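Local coordinates for protein 336aa long hypothetical dTDP-glucose 4,6-dehydratase (Pyrococcus horikoshii, PDB 2HUN) that probably acts as an NAD-dependent dTDP-glucose 4,6-dehydratase, removing water from a nucleotide sugar, and holds NAD in a Rossmann fold, at residues E31-D36 and K70-K75; L38-N43 and A83-V88; L258-K263 and E302-T307. All blocks are in the same frame, centred on the assembly; numbering follows the deposited sequence.

Interaction 1: residues E31-D36 and K70-K75. With NAD (nicotinamide-adenine-dinucleotide), chain C.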
loop_
_atom_site.group_PDB
_atom_site.type_symbol
_atom_site.label_atom_id
_atom_site.label_comp_id
_atom_site.label_asym_id
_atom_site.label_seq_id
_atom_site.Cartn_x
_atom_site.Cartn_y
_atom_site.Cartn_z
ATOM N N GLU A 31 13.825 27.411 8.778
ATOM C CA GLU A 31 12.993 28.047 7.766
ATOM C C GLU A 31 11.962 27.056 7.241
ATOM O O GLU A 31 12.218 25.854 7.164
ATOM C CB GLU A 31 13.849 28.548 6.607
ATOM C CG GLU A 31 14.758 29.709 6.955
ATOM C CD GLU A 31 15.616 30.127 5.778
ATOM O OE1 GLU A 31 15.051 30.404 4.701
ATOM O OE2 GLU A 31 16.855 30.175 5.929
ATOM N N VAL A 32 10.798 27.568 6.866
ATOM C CA VAL A 32 9.739 26.719 6.361
ATOM C C VAL A 32 9.132 27.184 5.044
ATOM O O VAL A 32 8.846 28.364 4.848
ATOM C CB VAL A 32 8.598 26.607 7.387
ATOM C CG1 VAL A 32 7.383 25.956 6.740
ATOM C CG2 VAL A 32 9.061 25.801 8.599
ATOM N N ILE A 33 8.956 26.236 4.136
ATOM C CA ILE A 33 8.311 26.499 2.869
ATOM C C ILE A 33 7.098 25.595 2.946
ATOM O O ILE A 33 7.238 24.378 3.059
ATOM C CB ILE A 33 9.145 26.064 1.663
ATOM C CG1 ILE A 33 10.397 26.930 1.542
ATOM C CG2 ILE A 33 8.294 26.158 0.407
ATOM C CD1 ILE A 33 11.339 26.474 0.444
ATOM N N ASN A 34 5.915 26.192 2.906
ATOM C CA ASN A 34 4.671 25.448 2.983
ATOM C C ASN A 34 4.020 25.326 1.615
ATOM O O ASN A 34 3.651 26.326 1.004
ATOM C CB ASN A 34 3.724 26.145 3.983
ATOM C CG ASN A 34 2.295 25.642 3.901
ATOM O OD1 ASN A 34 2.037 24.546 3.416
ATOM N ND2 ASN A 34 1.356 26.443 4.402
ATOM N N ILE A 35 3.901 24.098 1.122
ATOM C CA ILE A 35 3.262 23.880 -0.163
ATOM C C ILE A 35 1.907 23.266 0.147
ATOM O O ILE A 35 1.810 22.224 0.792
ATOM C CB ILE A 35 4.101 22.952 -1.085
ATOM C CG1 ILE A 35 3.356 22.727 -2.400
ATOM C CG2 ILE A 35 4.403 21.631 -0.388
ATOM C CD1 ILE A 35 4.150 21.962 -3.441
ATOM N N ASP A 36 0.858 23.956 -0.278
ATOM C CA ASP A 36 -0.496 23.512 -0.037
ATOM C C ASP A 36 -1.288 23.956 -1.236
ATOM O O ASP A 36 -1.117 25.046 -1.764
ATOM C CB ASP A 36 -1.057 24.151 1.235
ATOM C CG ASP A 36 -2.248 23.388 1.803
ATOM O OD1 ASP A 36 -3.316 23.364 1.164
ATOM O OD2 ASP A 36 -2.107 22.808 2.902
ATOM N N LYS A 70 9.815 19.449 -7.445
ATOM C CA LYS A 70 11.247 19.167 -7.518
ATOM C C LYS A 70 12.078 20.388 -7.140
ATOM O O LYS A 70 13.101 20.270 -6.463
ATOM C CB LYS A 70 11.635 18.677 -8.924
ATOM C CG LYS A 70 11.693 19.754 -10.004
ATOM C CD LYS A 70 11.935 19.131 -11.369
ATOM C CE LYS A 70 12.112 20.170 -12.470
ATOM N NZ LYS A 70 13.395 20.912 -12.345
ATOM N N GLU A 71 11.628 21.565 -7.561
ATOM C CA GLU A 71 12.347 22.805 -7.268
ATOM C C GLU A 71 12.393 23.073 -5.767
ATOM O O GLU A 71 13.396 23.559 -5.238
ATOM C CB GLU A 71 11.672 23.972 -7.985
ATOM C CG GLU A 71 11.415 23.704 -9.460
ATOM C CD GLU A 71 12.653 23.857 -10.327
ATOM O OE1 GLU A 71 13.767 23.530 -9.866
ATOM O OE2 GLU A 71 12.503 24.296 -11.488
ATOM N N LEU A 72 11.310 22.743 -5.074
ATOM C CA LEU A 72 11.257 22.960 -3.635
ATOM C C LEU A 72 12.106 21.928 -2.889
ATOM O O LEU A 72 12.842 22.268 -1.962
ATOM C CB LEU A 72 9.805 22.903 -3.146
ATOM C CG LEU A 72 8.823 23.874 -3.815
ATOM C CD1 LEU A 72 7.440 23.718 -3.178
ATOM C CD2 LEU A 72 9.330 25.315 -3.675
ATOM N N VAL A 73 12.001 20.666 -3.295
ATOM C CA VAL A 73 12.766 19.603 -2.652
ATOM C C VAL A 73 14.268 19.842 -2.783
ATOM O O VAL A 73 15.032 19.564 -1.852
ATOM C CB VAL A 73 12.400 18.215 -3.241
ATOM C CG1 VAL A 73 13.465 17.190 -2.886
ATOM C CG2 VAL A 73 11.055 17.765 -2.688
ATOM N N ARG A 74 14.679 20.372 -3.933
ATOM C CA ARG A 74 16.084 20.663 -4.205
ATOM C C ARG A 74 16.732 21.582 -3.173
ATOM O O ARG A 74 17.916 21.446 -2.879
ATOM C CB ARG A 74 16.248 21.358 -5.556
ATOM C CG ARG A 74 15.904 20.558 -6.781
ATOM C CD ARG A 74 16.099 21.453 -8.001
ATOM N NE ARG A 74 17.473 21.946 -8.064
ATOM C CZ ARG A 74 17.826 23.138 -8.544
ATOM N NH1 ARG A 74 16.907 23.977 -9.006
ATOM N NH2 ARG A 74 19.105 23.490 -8.556
ATOM N N LYS A 75 15.960 22.517 -2.629
ATOM C CA LYS A 75 16.511 23.488 -1.693
ATOM C C LYS A 75 16.285 23.306 -0.194
ATOM O O LYS A 75 16.636 24.191 0.581
ATOM C CB LYS A 75 16.033 24.887 -2.096
ATOM C CG LYS A 75 14.556 25.125 -1.841
ATOM C CD LYS A 75 14.078 26.475 -2.363
ATOM C CE LYS A 75 13.768 26.418 -3.841
ATOM N NZ LYS A 75 12.928 27.576 -4.248
HETATM P PA NAD C . -6.533 18.577 6.705
HETATM O O1A NAD C . -7.607 18.058 5.844
HETATM O O2A NAD C . -6.860 19.564 7.773
HETATM O O5B NAD C . -5.448 19.264 5.746
HETATM C C5B NAD C . -4.832 18.592 4.636
HETATM C C4B NAD C . -3.991 19.684 3.962
HETATM O O4B NAD C . -3.263 19.137 2.846
HETATM C C3B NAD C . -4.891 20.821 3.399
HETATM O O3B NAD C . -4.346 22.106 3.742
HETATM C C2B NAD C . -4.940 20.510 1.891
HETATM O O2B NAD C . -5.187 21.615 1.022
HETATM C C1B NAD C . -3.577 19.857 1.658
HETATM N N9A NAD C . -3.542 18.923 0.511
HETATM C C8A NAD C . -4.343 17.869 0.266
HETATM N N7A NAD C . -3.973 17.291 -0.876
HETATM C C5A NAD C . -2.938 17.962 -1.373
HETATM C C6A NAD C . -2.127 17.841 -2.535
HETATM N N6A NAD C . -2.302 16.896 -3.450
HETATM N N1A NAD C . -1.092 18.792 -2.702
HETATM C C2A NAD C . -0.894 19.804 -1.751
HETATM N N3A NAD C . -1.661 19.919 -0.658
HETATM C C4A NAD C . -2.657 19.012 -0.481
HETATM O O3 NAD C . -6.019 17.291 7.486
HETATM P PN NAD C . -4.956 16.985 8.619
HETATM O O1N NAD C . -5.806 16.376 9.682
HETATM O O2N NAD C . -4.216 18.195 9.032
HETATM O O5D NAD C . -4.055 15.782 8.025
HETATM C C5D NAD C . -2.633 15.837 7.885
HETATM C C4D NAD C . -2.090 14.395 7.715
HETATM O O4D NAD C . -2.193 13.662 8.947
HETATM C C3D NAD C . -2.838 13.607 6.631
HETATM O O3D NAD C . -1.862 12.881 5.839
HETATM C C2D NAD C . -3.753 12.651 7.447
HETATM O O2D NAD C . -3.988 11.449 6.709
HETATM C C1D NAD C . -2.934 12.449 8.712
HETATM N N1N NAD C . -3.720 12.128 9.922
HETATM C C2N NAD C . -4.611 13.072 10.534
HETATM C C3N NAD C . -5.312 12.690 11.692
HETATM C C7N NAD C . -6.280 13.658 12.411
HETATM O O7N NAD C . -6.731 13.335 13.517
HETATM N N7N NAD C . -6.593 14.815 11.841
HETATM C C4N NAD C . -5.138 11.393 12.237
HETATM C C5N NAD C . -4.259 10.479 11.620
HETATM C C6N NAD C . -3.543 10.833 10.464
#
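Asp36 OD1 is held by two donors: hydroxyl O2B of the NAD adenosine ribose, 2.6 Å from Asp36 OD1, and the backbone amide of Leu38. The other carboxylate oxygen, OD2, receives the neighbouring hydroxyl O3B, at a modelled distance too short to weigh, and the amide of Met12. A chi1 of -160° turns the carboxylate toward the adenosine ribose, so that each of its oxygens takes one hydroxyl. Replacing Asp36 by an alanine would probably leave the ribose diol without its paired acceptor and the amides of Met12 and Leu38 without their mates. An acidic residue at the end of the second strand, hydrogen-bonded to both adenosine-ribose hydroxyls, is the classic signature of an NAD-binding Rossmann fold. Strand 31-36 runs parallel to strands 5-9 and 56-60, and its two faces carry different helices: Val32 packs on helix 14-26, whereas Ile33 and Ile35 point toward helix 66-74. No hydrogen bond crosses the latter contact; alkyl groups make it, including the methylenes of Lys75. Ile35 is extended through both torsions (chi2 174°), which carries its CD1 to 3.7 Å from Leu72 CD1; the two side chains pass at a slant. On the same leucine the second branch is used less closely, Leu72 CD2 lying 4.3 Å from Ile33 CG2. Leu7 and Val59 of the flanking strands also touch Leu72. Three residues on from Leu72, Lys75 crosses Ile33 at about a right angle, its methylene CD 3.9 Å from Ile33 CD1. On the helix itself, Glu71 OE1 accepts a salt-bridge hydrogen bond from Arg74 NH1 at 3.3 Å, the oxygen only 11° out of the guanidinium plane, while Lys70 adds a long ion pair to Glu71 OE2.

Interaction 2: residues L38-N43 and A83-V88. With NAD (nicotinamide-adenine-dinucleotide), chain C.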
loop_
_atom_site.group_PDB
_atom_site.type_symbol
_atom_site.label_atom_id
_atom_site.label_comp_id
_atom_site.label_asym_id
_atom_site.label_seq_id
_atom_site.Cartn_x
_atom_site.Cartn_y
_atom_site.Cartn_z
ATOM N N LEU A 38 -4.506 24.308 -1.195
ATOM C CA LEU A 38 -5.656 25.063 -0.699
ATOM C C LEU A 38 -6.967 24.394 -1.080
ATOM O O LEU A 38 -7.863 25.024 -1.644
ATOM C CB LEU A 38 -5.632 26.508 -1.213
ATOM C CG LEU A 38 -4.445 27.379 -0.774
ATOM C CD1 LEU A 38 -4.701 28.831 -1.181
ATOM C CD2 LEU A 38 -4.250 27.281 0.745
ATOM N N GLY A 39 -7.067 23.105 -0.776
ATOM C CA GLY A 39 -8.279 22.371 -1.072
ATOM C C GLY A 39 -9.020 22.034 0.212
ATOM O O GLY A 39 -8.929 22.760 1.198
ATOM N N TYR A 40 -9.752 20.928 0.197
ATOM C CA TYR A 40 -10.510 20.490 1.364
ATOM C C TYR A 40 -9.663 20.489 2.642
ATOM O O TYR A 40 -8.591 19.875 2.693
ATOM C CB TYR A 40 -11.068 19.081 1.125
ATOM C CG TYR A 40 -11.776 18.507 2.332
ATOM C CD1 TYR A 40 -13.071 18.901 2.658
ATOM C CD2 TYR A 40 -11.122 17.620 3.188
ATOM C CE1 TYR A 40 -13.697 18.430 3.812
ATOM C CE2 TYR A 40 -11.734 17.144 4.339
ATOM C CZ TYR A 40 -13.018 17.550 4.647
ATOM O OH TYR A 40 -13.620 17.077 5.791
ATOM N N GLY A 41 -10.152 21.179 3.669
ATOM C CA GLY A 41 -9.450 21.228 4.939
ATOM C C GLY A 41 -8.497 22.393 5.133
ATOM O O GLY A 41 -8.147 22.719 6.264
ATOM N N SER A 42 -8.074 23.025 4.043
ATOM C CA SER A 42 -7.145 24.142 4.143
ATOM C C SER A 42 -7.815 25.406 4.673
ATOM O O SER A 42 -9.004 25.633 4.466
ATOM C CB SER A 42 -6.519 24.442 2.775
ATOM O OG SER A 42 -7.486 24.917 1.853
ATOM N N ASN A 43 -7.035 26.228 5.360
ATOM C CA ASN A 43 -7.545 27.474 5.907
ATOM C C ASN A 43 -6.393 28.458 6.093
ATOM O O ASN A 43 -5.652 28.381 7.074
ATOM C CB ASN A 43 -8.244 27.224 7.248
ATOM C CG ASN A 43 -9.058 28.421 7.710
ATOM O OD1 ASN A 43 -9.003 29.499 7.113
ATOM N ND2 ASN A 43 -9.820 28.233 8.779
ATOM N N ALA A 83 0.371 16.604 3.493
ATOM C CA ALA A 83 -0.633 16.727 2.444
ATOM C C ALA A 83 -1.359 15.428 2.089
ATOM O O ALA A 83 -0.733 14.409 1.777
ATOM C CB ALA A 83 0.001 17.323 1.192
ATOM N N ALA A 84 -2.687 15.484 2.112
ATOM C CA ALA A 84 -3.510 14.323 1.790
ATOM C C ALA A 84 -4.987 14.685 1.807
ATOM O O ALA A 84 -5.374 15.700 2.384
ATOM C CB ALA A 84 -3.255 13.201 2.809
ATOM N N GLU A 85 -5.792 13.851 1.155
ATOM C CA GLU A 85 -7.252 13.991 1.126
ATOM C C GLU A 85 -7.661 12.973 2.192
ATOM O O GLU A 85 -7.281 11.796 2.100
ATOM C CB GLU A 85 -7.806 13.572 -0.233
ATOM C CG GLU A 85 -7.662 14.621 -1.336
ATOM C CD GLU A 85 -8.582 15.822 -1.128
ATOM O OE1 GLU A 85 -9.617 15.684 -0.439
ATOM O OE2 GLU A 85 -8.280 16.903 -1.668
ATOM N N SER A 86 -8.425 13.397 3.194
ATOM C CA SER A 86 -8.766 12.478 4.285
ATOM C C SER A 86 -10.222 12.302 4.685
ATOM O O SER A 86 -10.509 11.776 5.759
ATOM C CB SER A 86 -7.990 12.887 5.536
ATOM O OG SER A 86 -8.350 14.203 5.925
ATOM N N HIS A 87 -11.140 12.725 3.828
ATOM C CA HIS A 87 -12.558 12.611 4.147
ATOM C C HIS A 87 -13.107 11.251 3.724
ATOM O O HIS A 87 -13.428 11.044 2.557
ATOM C CB HIS A 87 -13.325 13.720 3.433
ATOM C CG HIS A 87 -14.731 13.877 3.899
ATOM N ND1 HIS A 87 -15.731 12.980 3.575
ATOM C CD2 HIS A 87 -15.319 14.841 4.636
ATOM C CE1 HIS A 87 -16.873 13.399 4.093
ATOM N NE2 HIS A 87 -16.651 14.528 4.740
ATOM N N VAL A 88 -13.236 10.337 4.686
ATOM C CA VAL A 88 -13.718 8.988 4.413
ATOM C C VAL A 88 -14.917 8.903 3.467
ATOM O O VAL A 88 -14.791 8.361 2.375
ATOM C CB VAL A 88 -14.050 8.244 5.723
ATOM C CG1 VAL A 88 -14.504 6.828 5.410
ATOM C CG2 VAL A 88 -12.820 8.208 6.618
HETATM P PA NAD C . -6.533 18.577 6.705
HETATM O O1A NAD C . -7.607 18.058 5.844
HETATM O O2A NAD C . -6.860 19.564 7.773
HETATM O O5B NAD C . -5.448 19.264 5.746
HETATM C C5B NAD C . -4.832 18.592 4.636
HETATM C C4B NAD C . -3.991 19.684 3.962
HETATM O O4B NAD C . -3.263 19.137 2.846
HETATM C C3B NAD C . -4.891 20.821 3.399
HETATM O O3B NAD C . -4.346 22.106 3.742
HETATM C C2B NAD C . -4.940 20.510 1.891
HETATM O O2B NAD C . -5.187 21.615 1.022
HETATM C C1B NAD C . -3.577 19.857 1.658
HETATM N N9A NAD C . -3.542 18.923 0.511
HETATM C C8A NAD C . -4.343 17.869 0.266
HETATM N N7A NAD C . -3.973 17.291 -0.876
HETATM C C5A NAD C . -2.938 17.962 -1.373
HETATM C C6A NAD C . -2.127 17.841 -2.535
HETATM N N6A NAD C . -2.302 16.896 -3.450
HETATM N N1A NAD C . -1.092 18.792 -2.702
HETATM C C2A NAD C . -0.894 19.804 -1.751
HETATM N N3A NAD C . -1.661 19.919 -0.658
HETATM C C4A NAD C . -2.657 19.012 -0.481
HETATM O O3 NAD C . -6.019 17.291 7.486
HETATM P PN NAD C . -4.956 16.985 8.619
HETATM O O1N NAD C . -5.806 16.376 9.682
HETATM O O2N NAD C . -4.216 18.195 9.032
HETATM O O5D NAD C . -4.055 15.782 8.025
HETATM C C5D NAD C . -2.633 15.837 7.885
HETATM C C4D NAD C . -2.090 14.395 7.715
HETATM O O4D NAD C . -2.193 13.662 8.947
HETATM C C3D NAD C . -2.838 13.607 6.631
HETATM O O3D NAD C . -1.862 12.881 5.839
HETATM C C2D NAD C . -3.753 12.651 7.447
HETATM O O2D NAD C . -3.988 11.449 6.709
HETATM C C1D NAD C . -2.934 12.449 8.712
HETATM N N1N NAD C . -3.720 12.128 9.922
HETATM C C2N NAD C . -4.611 13.072 10.534
HETATM C C3N NAD C . -5.312 12.690 11.692
HETATM C C7N NAD C . -6.280 13.658 12.411
HETATM O O7N NAD C . -6.731 13.335 13.517
HETATM N N7N NAD C . -6.593 14.815 11.841
HETATM C C4N NAD C . -5.138 11.393 12.237
HETATM C C5N NAD C . -4.259 10.479 11.620
HETATM C C6N NAD C . -3.543 10.833 10.464
HETATM O O HOH W 1 -9.800 19.218 -2.231
HETATM O O HOH W 2 -7.237 18.037 0.687
HETATM O O HOH W 3 -11.172 15.524 7.342
#
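Tyr40 and His87 meet as an offset edge-to-face pair: the imidazole turns its edge toward the phenol face, with ring planes at 84° and centroids 5.4 Å apart. The closest approach is at the imidazole edge, where Tyr40 OH lies near the ring plane, 3.0 Å from His87 CD2. Another bond holds the histidine: ND1 accepts the amide of Arg90, so His87 serves as N-cap of helix 88-93, which probably limits the ring's rotation. A chi1 of 175° swings the Tyr40 phenol away from its own amide and across to the 83-88 loop. Glu85, bent at chi2, answers Tyr40 mainly through solvent: water 1 accepts from Tyr40 N and donates to Glu85 OE2 at 2.8 Å. The Glu85 carboxylate also forms salt bridges to Lys37 and Arg90. The backbone before and after Tyr40 belongs to a type II turn, tightened where Ser42 OG donates to Gly39 O at 2.7 Å, in the carbonyl plane. Gly39 N gives NAD O2B a hydrogen bond of 3.0 Å (161°), and a side chain at Gly41 would strike NAD O1A. On the other loop, Ala83 CB lies 3.6 Å from NAD C4A of the adenine. Two loops at the ends of parallel strands, bordering the adenosine and coming near the diphosphate, are typical of the Rossmann-fold NAD site.

Interaction 3: residues L258-K263 and E302-T307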
loop_
_atom_site.group_PDB
_atom_site.type_symbol
_atom_site.label_atom_id
_atom_site.label_comp_id
_atom_site.label_asym_id
_atom_site.label_seq_id
_atom_site.Cartn_x
_atom_site.Cartn_y
_atom_site.Cartn_z
ATOM N N LEU A 258 -17.541 18.954 29.116
ATOM C CA LEU A 258 -18.512 19.719 29.888
ATOM C C LEU A 258 -17.974 20.034 31.272
ATOM O O LEU A 258 -18.085 21.167 31.743
ATOM C CB LEU A 258 -19.828 18.947 29.990
ATOM C CG LEU A 258 -20.464 18.664 28.628
ATOM C CD1 LEU A 258 -21.783 17.946 28.811
ATOM C CD2 LEU A 258 -20.663 19.973 27.877
ATOM N N ARG A 259 -17.392 19.033 31.925
ATOM C CA ARG A 259 -16.828 19.239 33.249
ATOM C C ARG A 259 -15.785 20.346 33.196
ATOM O O ARG A 259 -15.822 21.285 33.989
ATOM C CB ARG A 259 -16.181 17.947 33.768
ATOM C CG ARG A 259 -15.182 18.179 34.897
ATOM C CD ARG A 259 -14.775 16.880 35.580
ATOM N NE ARG A 259 -14.051 15.959 34.705
ATOM C CZ ARG A 259 -12.762 16.075 34.383
ATOM N NH1 ARG A 259 -12.034 17.079 34.855
ATOM N NH2 ARG A 259 -12.198 15.174 33.589
ATOM N N LEU A 260 -14.865 20.237 32.241
ATOM C CA LEU A 260 -13.790 21.213 32.098
ATOM C C LEU A 260 -14.271 22.585 31.654
ATOM O O LEU A 260 -13.528 23.565 31.730
ATOM C CB LEU A 260 -12.719 20.678 31.141
ATOM C CG LEU A 260 -11.966 19.461 31.696
ATOM C CD1 LEU A 260 -11.014 18.899 30.650
ATOM C CD2 LEU A 260 -11.206 19.870 32.951
ATOM N N MET A 261 -15.513 22.654 31.188
ATOM C CA MET A 261 -16.084 23.927 30.780
ATOM C C MET A 261 -16.883 24.461 31.968
ATOM O O MET A 261 -17.697 25.376 31.834
ATOM C CB MET A 261 -16.984 23.750 29.552
ATOM C CG MET A 261 -16.222 23.667 28.235
ATOM S SD MET A 261 -17.291 23.503 26.782
ATOM C CE MET A 261 -17.349 25.202 26.218
ATOM N N GLY A 262 -16.635 23.868 33.134
ATOM C CA GLY A 262 -17.311 24.270 34.354
ATOM C C GLY A 262 -18.815 24.117 34.282
ATOM O O GLY A 262 -19.552 24.873 34.919
ATOM N N LYS A 263 -19.274 23.126 33.524
ATOM C CA LYS A 263 -20.706 22.904 33.362
ATOM C C LYS A 263 -21.218 21.577 33.882
ATOM O O LYS A 263 -20.480 20.756 34.432
ATOM C CB LYS A 263 -21.098 23.014 31.888
ATOM C CG LYS A 263 -20.785 24.349 31.255
ATOM C CD LYS A 263 -21.463 24.484 29.903
ATOM C CE LYS A 263 -21.520 25.949 29.497
ATOM N NZ LYS A 263 -22.105 26.775 30.594
ATOM N N GLU A 302 -5.565 18.044 30.305
ATOM C CA GLU A 302 -4.804 19.248 30.009
ATOM C C GLU A 302 -5.000 19.649 28.549
ATOM O O GLU A 302 -5.144 20.829 28.235
ATOM C CB GLU A 302 -3.315 19.022 30.302
ATOM C CG GLU A 302 -3.005 18.781 31.777
ATOM C CD GLU A 302 -1.536 18.495 32.030
ATOM O OE1 GLU A 302 -0.995 17.571 31.393
ATOM O OE2 GLU A 302 -0.919 19.188 32.867
ATOM N N GLY A 303 -5.022 18.659 27.663
ATOM C CA GLY A 303 -5.192 18.936 26.247
ATOM C C GLY A 303 -6.569 19.471 25.900
ATOM O O GLY A 303 -6.701 20.329 25.024
ATOM N N ILE A 304 -7.593 18.949 26.573
ATOM C CA ILE A 304 -8.970 19.380 26.340
ATOM C C ILE A 304 -9.162 20.793 26.886
ATOM O O ILE A 304 -9.826 21.625 26.271
ATOM C CB ILE A 304 -9.973 18.412 27.017
ATOM C CG1 ILE A 304 -10.076 17.124 26.199
ATOM C CG2 ILE A 304 -11.343 19.066 27.150
ATOM C CD1 ILE A 304 -10.627 17.332 24.784
ATOM N N LYS A 305 -8.564 21.049 28.045
ATOM C CA LYS A 305 -8.631 22.353 28.693
ATOM C C LYS A 305 -7.996 23.400 27.776
ATOM O O LYS A 305 -8.542 24.484 27.588
ATOM C CB LYS A 305 -7.882 22.304 30.027
ATOM C CG LYS A 305 -7.938 23.580 30.854
ATOM C CD LYS A 305 -9.266 23.720 31.587
ATOM C CE LYS A 305 -9.062 23.827 33.102
ATOM N NZ LYS A 305 -8.542 22.568 33.728
ATOM N N LYS A 306 -6.840 23.071 27.205
ATOM C CA LYS A 306 -6.153 23.994 26.307
ATOM C C LYS A 306 -6.976 24.189 25.041
ATOM O O LYS A 306 -6.982 25.267 24.454
ATOM C CB LYS A 306 -4.760 23.467 25.940
ATOM C CG LYS A 306 -3.776 23.442 27.101
ATOM C CD LYS A 306 -2.352 23.164 26.635
ATOM C CE LYS A 306 -1.908 24.185 25.598
ATOM N NZ LYS A 306 -0.497 24.595 25.794
ATOM N N THR A 307 -7.673 23.137 24.631
ATOM C CA THR A 307 -8.500 23.185 23.437
ATOM C C THR A 307 -9.753 24.026 23.699
ATOM O O THR A 307 -10.204 24.775 22.828
ATOM C CB THR A 307 -8.888 21.760 22.987
ATOM O OG1 THR A 307 -7.691 21.013 22.716
ATOM C CG2 THR A 307 -9.745 21.806 21.726
#
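Leu260 meets Ile304 and Lys305 where helix 250-260 ends in a Schellman motif beside helix 300-313, in the part of the chain that follows the NAD-binding strands. The motif starts at Leu258, whose carbonyl O takes two amides from opposite faces of its plane, Met261 N and Lys263 N. The second of these closes the motif, with Lys263 N 2.9 Å from Leu258 O. The Leu258 side chain turns instead to Ala199 of helix 191-200. Arg259 supplies the inner bond of the motif, its O accepting Gly262 N at 2.8 Å, and its guanidinium ties the two helices by a salt bridge from NH2 to Asp301, just ahead of 302-307. Leu260 then carries the direct contact and splits its two methyls between neighbours. The Leu260 and Ile304 side chains cross at about a right angle, and Leu260 CD1 presses on Ile304 CG2 at 3.5 Å. Branch CD2 meets the end of Lys305, which also crosses the leucine at about a right angle, with Leu260 CD2 3.9 Å from Lys305 NZ. That lysine leaves its helix with a chi1 of -177° and then bends at each later torsion, which brings the ammonium back beside the leucine. The like charge of Arg259 is not in contact with it: Arg259 NH1 is 6.6 Å from Lys305 NZ. Met261 faces Ile196 and Ile308, extending the apolar seam to helix 191-200. Gly262 takes the positive phi (60°) of the C-prime residue, with which the helix ends, and Lys263 leads out of the turn. Across the contact, one turn of helix 300-313 has an extra brace: Thr307 OG1 donates to Gly303 O at 2.6 Å, tilted 27° from the carbonyl plane.

Interactions 1 and 2 share the Rossmann part of the chain and both touch NAD, although their centres lie about 19 Å apart. Their segments alternate in sequence, 31-36, 38-43, 70-75, 83-88, and the two contacts meet where Asp36 OD1 is 3.7 Å from Ser42 CB. Strand 31-36 thus leads directly into the cofactor loop, while helix 66-74 and strand 78-81 lead to its partner. Interaction 3 comes later in the chain, with its centre about 37 Å from that of interaction 1 and about 27 Å from that of interaction 2. It joins helices 250-260 and 300-313, which makes it structural packing away from the cofactor.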